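Local coordinates for CRISPR system Cmr subunit Cmr1-1 (Pyrococcus furiosus, PDB 4W8Z), which serves as a capping subunit of the type III-B Cmr ribonucleoprotein complex, binding RNA in CRISPR-based defence against invading genetic elements, at residues E11-S16 against I168-S173; T83-P88 against R126-L131. All coordinates share one frame; numbering follows the deposited sequence.

Overall arrangement
Both contacts are antiparallel strand pairings in one four-stranded sheet, and their centres lie about 10 Å apart. Across the sheet the strands run 79-84, 126-133, 8-16, 166-172: contact 2 joins the first two, contact 1 the last two, and the central strands 126-133 and 8-16 are direct neighbours. Along the chain, 11-16 comes first, then 83-88 and 126-131, then 168-173, so contact 1 brings together the beginning and end of a unit that holds contact 2 within it. This strand order and the helices 38-54 and 136-152 behind the sheet give the ferredoxin-like fold of the RAMP superfamily. E13, bridged to R128, couples the two contacts.

Contact 1: E11-S16 against I168-S173; sequences EFEIES and IVRASS
The backbone N of E13 donates to the carbonyl O of R170 at 2.8 Å, the two residues forming a hydrogen-bonded antiparallel pair. On the same residue pair the side chains run alongside each other in the same direction, and a salt bridge joins E13 OE2 to R170 NH1 at 3.2 Å. R170 turns back at chi3 (59°) to bring its guanidinium there, and the two flat groups stand almost perpendicular, 87° apart. The other oxygen, E13 OE1, takes a salt bridge from R128 on the next strand, so this buried carboxylate is held between two arginines, which probably favours its charged form. Strands 8-16 and 166-172 are the inner and outer strands on this side of the ferredoxin-like sheet of the RAMP fold, paired antiparallel with a beta bulge: after E13 opposite R170, the next pair is I14 with I168, leaving V169 as the extra residue. Its N still bonds to E13 O at 3.0 Å, while its CG1 lies across the E15 chain, 3.8 Å from E15 CB. E15 itself bridges to R126. On the other face, the F12 ring passes obliquely by I168, its CD1 3.5 Å from A171 CB and 4.0 Å from I168 CD1. F12 and I168 both continue onto helix 136-152. S172 N closes the far end on E11 O at 3.0 Å.

Contact 2: T83-P88 against R126-L131; sequences TPLSSP and RFRVVL
T83 and R128 form a hydrogen-bonded antiparallel pair: R128 N gives to T83 O at 2.8 Å, and T83 N returns a bond to R128 O at 3.0 Å. Their side chains leave the sheet on the same face and run alongside each other. R128 can be followed outward. Its CB rests 3.6 Å from T83 OG1. CG, anti to the backbone N (chi1 169°), is still beside that hydroxyl, at 4.1 Å. The chain then bends at chi2 and chi3, bringing the guanidinium near L85 CD1, which approaches it obliquely. At the tip NH2 makes a salt bridge to E13 of strand 8-16. The opposite face of the sheet carries P84 against F127, a non-hydrogen-bonded pair. A proline fits here because its missing N-H is not called for by strand 126-133; instead P84 CB packs against the F127 ring, 3.7 Å from CD2, and the same ring meets Y121 edge-to-face. Past P84 the chain leaves the strand but stays close. L85 N donates to R126 O at 2.8 Å, and S86 then offers its side chain in place of a backbone carbonyl: OG, turned beside its own backbone N (chi1 -62°), accepts from R126 N at 3.0 Å. Strand 79-84 lies at the edge of the four-stranded sheet. Strand 126-133 is one place further in, flanked on its other side by strand 8-16, and it packs V129 and L131 onto helices 38-54 and 136-152.

Contact 1: E11-S16 against I168-S173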
loop_
_atom_site.group_PDB
_atom_site.type_symbol
_atom_site.label_atom_id
_atom_site.label_comp_id
_atom_site.label_asym_id
_atom_site.label_seq_id
_atom_site.Cartn_x
_atom_site.Cartn_y
_atom_site.Cartn_z
ATOM N N GLU A 11 13.666 5.060 16.327
ATOM C CA GLU A 11 12.981 3.881 16.842
ATOM C C GLU A 11 11.463 4.013 16.739
ATOM O O GLU A 11 10.904 5.075 17.008
ATOM C CB GLU A 11 13.390 3.628 18.292
ATOM C CG GLU A 11 14.884 3.770 18.555
ATOM C CD GLU A 11 15.278 3.313 19.947
ATOM O OE1 GLU A 11 15.063 2.124 20.264
ATOM O OE2 GLU A 11 15.801 4.142 20.722
ATOM N N PHE A 12 10.804 2.927 16.348
ATOM C CA PHE A 12 9.355 2.926 16.171
ATOM C C PHE A 12 8.701 1.654 16.692
ATOM O O PHE A 12 9.269 0.567 16.596
ATOM C CB PHE A 12 8.989 3.085 14.692
ATOM C CG PHE A 12 9.470 4.362 14.075
ATOM C CD1 PHE A 12 8.658 5.481 14.049
ATOM C CD2 PHE A 12 10.733 4.440 13.510
ATOM C CE1 PHE A 12 9.096 6.656 13.479
ATOM C CE2 PHE A 12 11.178 5.615 12.939
ATOM C CZ PHE A 12 10.359 6.723 12.923
ATOM N N GLU A 13 7.499 1.795 17.237
ATOM C CA GLU A 13 6.622 0.652 17.441
ATOM C C GLU A 13 5.393 0.821 16.563
ATOM O O GLU A 13 4.644 1.786 16.717
ATOM C CB GLU A 13 6.208 0.508 18.905
ATOM C CG GLU A 13 7.033 -0.491 19.694
ATOM C CD GLU A 13 6.313 -0.985 20.937
ATOM O OE1 GLU A 13 6.959 -1.089 22.005
ATOM O OE2 GLU A 13 5.099 -1.275 20.841
ATOM N N ILE A 14 5.195 -0.099 15.624
ATOM C CA ILE A 14 3.997 -0.053 14.796
ATOM C C ILE A 14 3.044 -1.175 15.190
ATOM O O ILE A 14 3.457 -2.199 15.729
ATOM C CB ILE A 14 4.326 -0.140 13.290
ATOM C CG1 ILE A 14 4.660 -1.576 12.881
ATOM C CG2 ILE A 14 5.458 0.811 12.940
ATOM C CD1 ILE A 14 4.914 -1.746 11.394
ATOM N N GLU A 15 1.759 -0.958 14.946
ATOM C CA GLU A 15 0.735 -1.917 15.319
ATOM C C GLU A 15 -0.178 -2.192 14.129
ATOM O O GLU A 15 -0.494 -1.285 13.355
ATOM C CB GLU A 15 -0.068 -1.396 16.513
ATOM C CG GLU A 15 -1.242 -2.269 16.918
ATOM C CD GLU A 15 -2.029 -1.693 18.084
ATOM O OE1 GLU A 15 -1.409 -1.345 19.113
ATOM O OE2 GLU A 15 -3.269 -1.580 17.968
ATOM N N SER A 16 -0.592 -3.447 13.978
ATOM C CA SER A 16 -1.517 -3.822 12.918
ATOM C C SER A 16 -2.928 -3.309 13.205
ATOM O O SER A 16 -3.478 -3.529 14.285
ATOM C CB SER A 16 -1.541 -5.342 12.736
ATOM O OG SER A 16 -0.260 -5.830 12.383
ATOM N N ILE A 168 1.436 3.886 13.908
ATOM C CA ILE A 168 2.523 4.063 14.866
ATOM C C ILE A 168 1.952 4.315 16.255
ATOM O O ILE A 168 1.256 5.304 16.467
ATOM C CB ILE A 168 3.443 5.231 14.469
ATOM C CG1 ILE A 168 4.124 4.938 13.130
ATOM C CG2 ILE A 168 4.476 5.489 15.549
ATOM C CD1 ILE A 168 4.941 6.093 12.598
ATOM N N VAL A 169 2.231 3.422 17.199
ATOM C CA VAL A 169 1.718 3.598 18.554
ATOM C C VAL A 169 2.655 4.460 19.397
ATOM O O VAL A 169 2.203 5.319 20.149
ATOM C CB VAL A 169 1.474 2.246 19.265
ATOM C CG1 VAL A 169 0.158 1.642 18.809
ATOM C CG2 VAL A 169 2.619 1.283 19.018
ATOM N N ARG A 170 3.959 4.239 19.271
ATOM C CA ARG A 170 4.922 5.107 19.936
ATOM C C ARG A 170 6.258 5.090 19.214
ATOM O O ARG A 170 6.600 4.118 18.534
ATOM C CB ARG A 170 5.111 4.705 21.397
ATOM C CG ARG A 170 5.898 3.426 21.605
ATOM C CD ARG A 170 6.025 3.120 23.087
ATOM N NE ARG A 170 4.712 2.986 23.709
ATOM C CZ ARG A 170 4.056 1.837 23.808
ATOM N NH1 ARG A 170 4.600 0.723 23.335
ATOM N NH2 ARG A 170 2.862 1.799 24.382
ATOM N N ALA A 171 7.007 6.173 19.369
ATOM C CA ALA A 171 8.262 6.341 18.660
ATOM C C ALA A 171 9.177 7.334 19.360
ATOM O O ALA A 171 8.746 8.094 20.229
ATOM C CB ALA A 171 8.001 6.790 17.233
ATOM N N SER A 172 10.449 7.300 18.980
ATOM C CA SER A 172 11.407 8.336 19.337
ATOM C C SER A 172 12.129 8.737 18.062
ATOM O O SER A 172 13.072 8.070 17.634
ATOM C CB SER A 172 12.395 7.854 20.395
ATOM O OG SER A 172 13.389 8.836 20.645
ATOM N N SER A 173 11.669 9.819 17.446
ATOM C CA SER A 173 12.153 10.192 16.126
ATOM C C SER A 173 12.531 11.661 16.036
ATOM O O SER A 173 11.663 12.527 15.930
ATOM C CB SER A 173 11.096 9.873 15.071
ATOM O OG SER A 173 11.537 10.267 13.787
#

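Contact 2: T83-P88 against R126-L131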
loop_
_atom_site.group_PDB
_atom_site.type_symbol
_atom_site.label_atom_id
_atom_site.label_comp_id
_atom_site.label_asym_id
_atom_site.label_seq_id
_atom_site.Cartn_x
_atom_site.Cartn_y
_atom_site.Cartn_z
ATOM N N THR A 83 11.751 -6.484 14.788
ATOM C CA THR A 83 11.410 -7.605 15.653
ATOM C C THR A 83 9.939 -7.539 16.047
ATOM O O THR A 83 9.478 -6.526 16.573
ATOM C CB THR A 83 12.286 -7.643 16.929
ATOM O OG1 THR A 83 12.228 -6.377 17.590
ATOM C CG2 THR A 83 13.735 -7.964 16.581
ATOM N N PRO A 84 9.192 -8.618 15.768
ATOM C CA PRO A 84 7.801 -8.716 16.217
ATOM C C PRO A 84 7.723 -8.850 17.737
ATOM O O PRO A 84 8.567 -9.509 18.343
ATOM C CB PRO A 84 7.293 -9.979 15.519
ATOM C CG PRO A 84 8.521 -10.789 15.265
ATOM C CD PRO A 84 9.606 -9.794 14.983
ATOM N N LEU A 85 6.727 -8.212 18.342
ATOM C CA LEU A 85 6.568 -8.231 19.788
ATOM C C LEU A 85 5.375 -9.090 20.178
ATOM O O LEU A 85 5.149 -9.372 21.356
ATOM C CB LEU A 85 6.405 -6.810 20.322
ATOM C CG LEU A 85 7.509 -5.853 19.866
ATOM C CD1 LEU A 85 7.290 -4.430 20.395
ATOM C CD2 LEU A 85 8.881 -6.384 20.263
ATOM N N SER A 86 4.614 -9.510 19.174
ATOM C CA SER A 86 3.458 -10.359 19.397
ATOM C C SER A 86 3.712 -11.758 18.869
ATOM O O SER A 86 4.591 -11.971 18.033
ATOM C CB SER A 86 2.215 -9.768 18.732
ATOM O OG SER A 86 1.896 -8.502 19.284
ATOM N N SER A 87 2.937 -12.712 19.365
ATOM C CA SER A 87 2.986 -14.072 18.853
ATOM C C SER A 87 1.848 -14.282 17.861
ATOM O O SER A 87 0.743 -13.769 18.061
ATOM C CB SER A 87 2.900 -15.084 19.996
ATOM O OG SER A 87 1.740 -14.864 20.781
ATOM N N PRO A 88 2.121 -15.018 16.774
ATOM C CA PRO A 88 1.067 -15.344 15.809
ATOM C C PRO A 88 -0.086 -16.067 16.489
ATOM O O PRO A 88 0.152 -16.827 17.423
ATOM C CB PRO A 88 1.778 -16.251 14.805
ATOM C CG PRO A 88 3.214 -15.851 14.893
ATOM C CD PRO A 88 3.445 -15.491 16.332
ATOM N N ARG A 126 2.029 -6.102 17.413
ATOM C CA ARG A 126 2.996 -5.009 17.428
ATOM C C ARG A 126 4.370 -5.430 16.928
ATOM O O ARG A 126 4.773 -6.582 17.082
ATOM C CB ARG A 126 3.107 -4.419 18.831
ATOM C CG ARG A 126 1.873 -3.651 19.252
ATOM C CD ARG A 126 2.109 -2.872 20.520
ATOM N NE ARG A 126 0.898 -2.165 20.920
ATOM C CZ ARG A 126 0.812 -1.360 21.974
ATOM N NH1 ARG A 126 1.873 -1.153 22.744
ATOM N NH2 ARG A 126 -0.337 -0.760 22.254
ATOM N N PHE A 127 5.074 -4.481 16.319
ATOM C CA PHE A 127 6.400 -4.713 15.750
ATOM C C PHE A 127 7.319 -3.555 16.111
ATOM O O PHE A 127 6.906 -2.396 16.075
ATOM C CB PHE A 127 6.329 -4.870 14.226
ATOM C CG PHE A 127 5.405 -5.968 13.766
ATOM C CD1 PHE A 127 4.038 -5.751 13.681
ATOM C CD2 PHE A 127 5.901 -7.217 13.419
ATOM C CE1 PHE A 127 3.182 -6.757 13.270
ATOM C CE2 PHE A 127 5.051 -8.226 12.999
ATOM C CZ PHE A 127 3.690 -7.994 12.925
ATOM N N ARG A 128 8.559 -3.868 16.470
ATOM C CA ARG A 128 9.559 -2.835 16.699
ATOM C C ARG A 128 10.390 -2.623 15.446
ATOM O O ARG A 128 10.909 -3.577 14.868
ATOM C CB ARG A 128 10.467 -3.198 17.869
ATOM C CG ARG A 128 11.679 -2.294 17.989
ATOM C CD ARG A 128 11.985 -1.985 19.441
ATOM N NE ARG A 128 10.758 -1.745 20.197
ATOM C CZ ARG A 128 10.723 -1.276 21.439
ATOM N NH1 ARG A 128 11.852 -0.981 22.069
ATOM N NH2 ARG A 128 9.559 -1.099 22.047
ATOM N N VAL A 129 10.510 -1.371 15.019
ATOM C CA VAL A 129 11.345 -1.040 13.874
ATOM C C VAL A 129 12.411 -0.034 14.284
ATOM O O VAL A 129 12.097 1.045 14.785
ATOM C CB VAL A 129 10.519 -0.467 12.707
ATOM C CG1 VAL A 129 11.432 -0.084 11.560
ATOM C CG2 VAL A 129 9.475 -1.475 12.246
ATOM N N VAL A 130 13.674 -0.396 14.081
ATOM C CA VAL A 130 14.786 0.462 14.468
ATOM C C VAL A 130 15.668 0.757 13.263
ATOM O O VAL A 130 16.047 -0.156 12.526
ATOM C CB VAL A 130 15.639 -0.179 15.584
ATOM C CG1 VAL A 130 16.851 0.684 15.894
ATOM C CG2 VAL A 130 14.802 -0.403 16.836
ATOM N N LEU A 131 15.986 2.033 13.066
ATOM C CA LEU A 131 16.798 2.464 11.933
ATOM C C LEU A 131 18.085 3.116 12.414
ATOM O O LEU A 131 18.054 3.992 13.277
ATOM C CB LEU A 131 16.020 3.441 11.050
ATOM C CG LEU A 131 14.578 3.063 10.703
ATOM C CD1 LEU A 131 13.884 4.189 9.943
ATOM C CD2 LEU A 131 14.548 1.771 9.904
#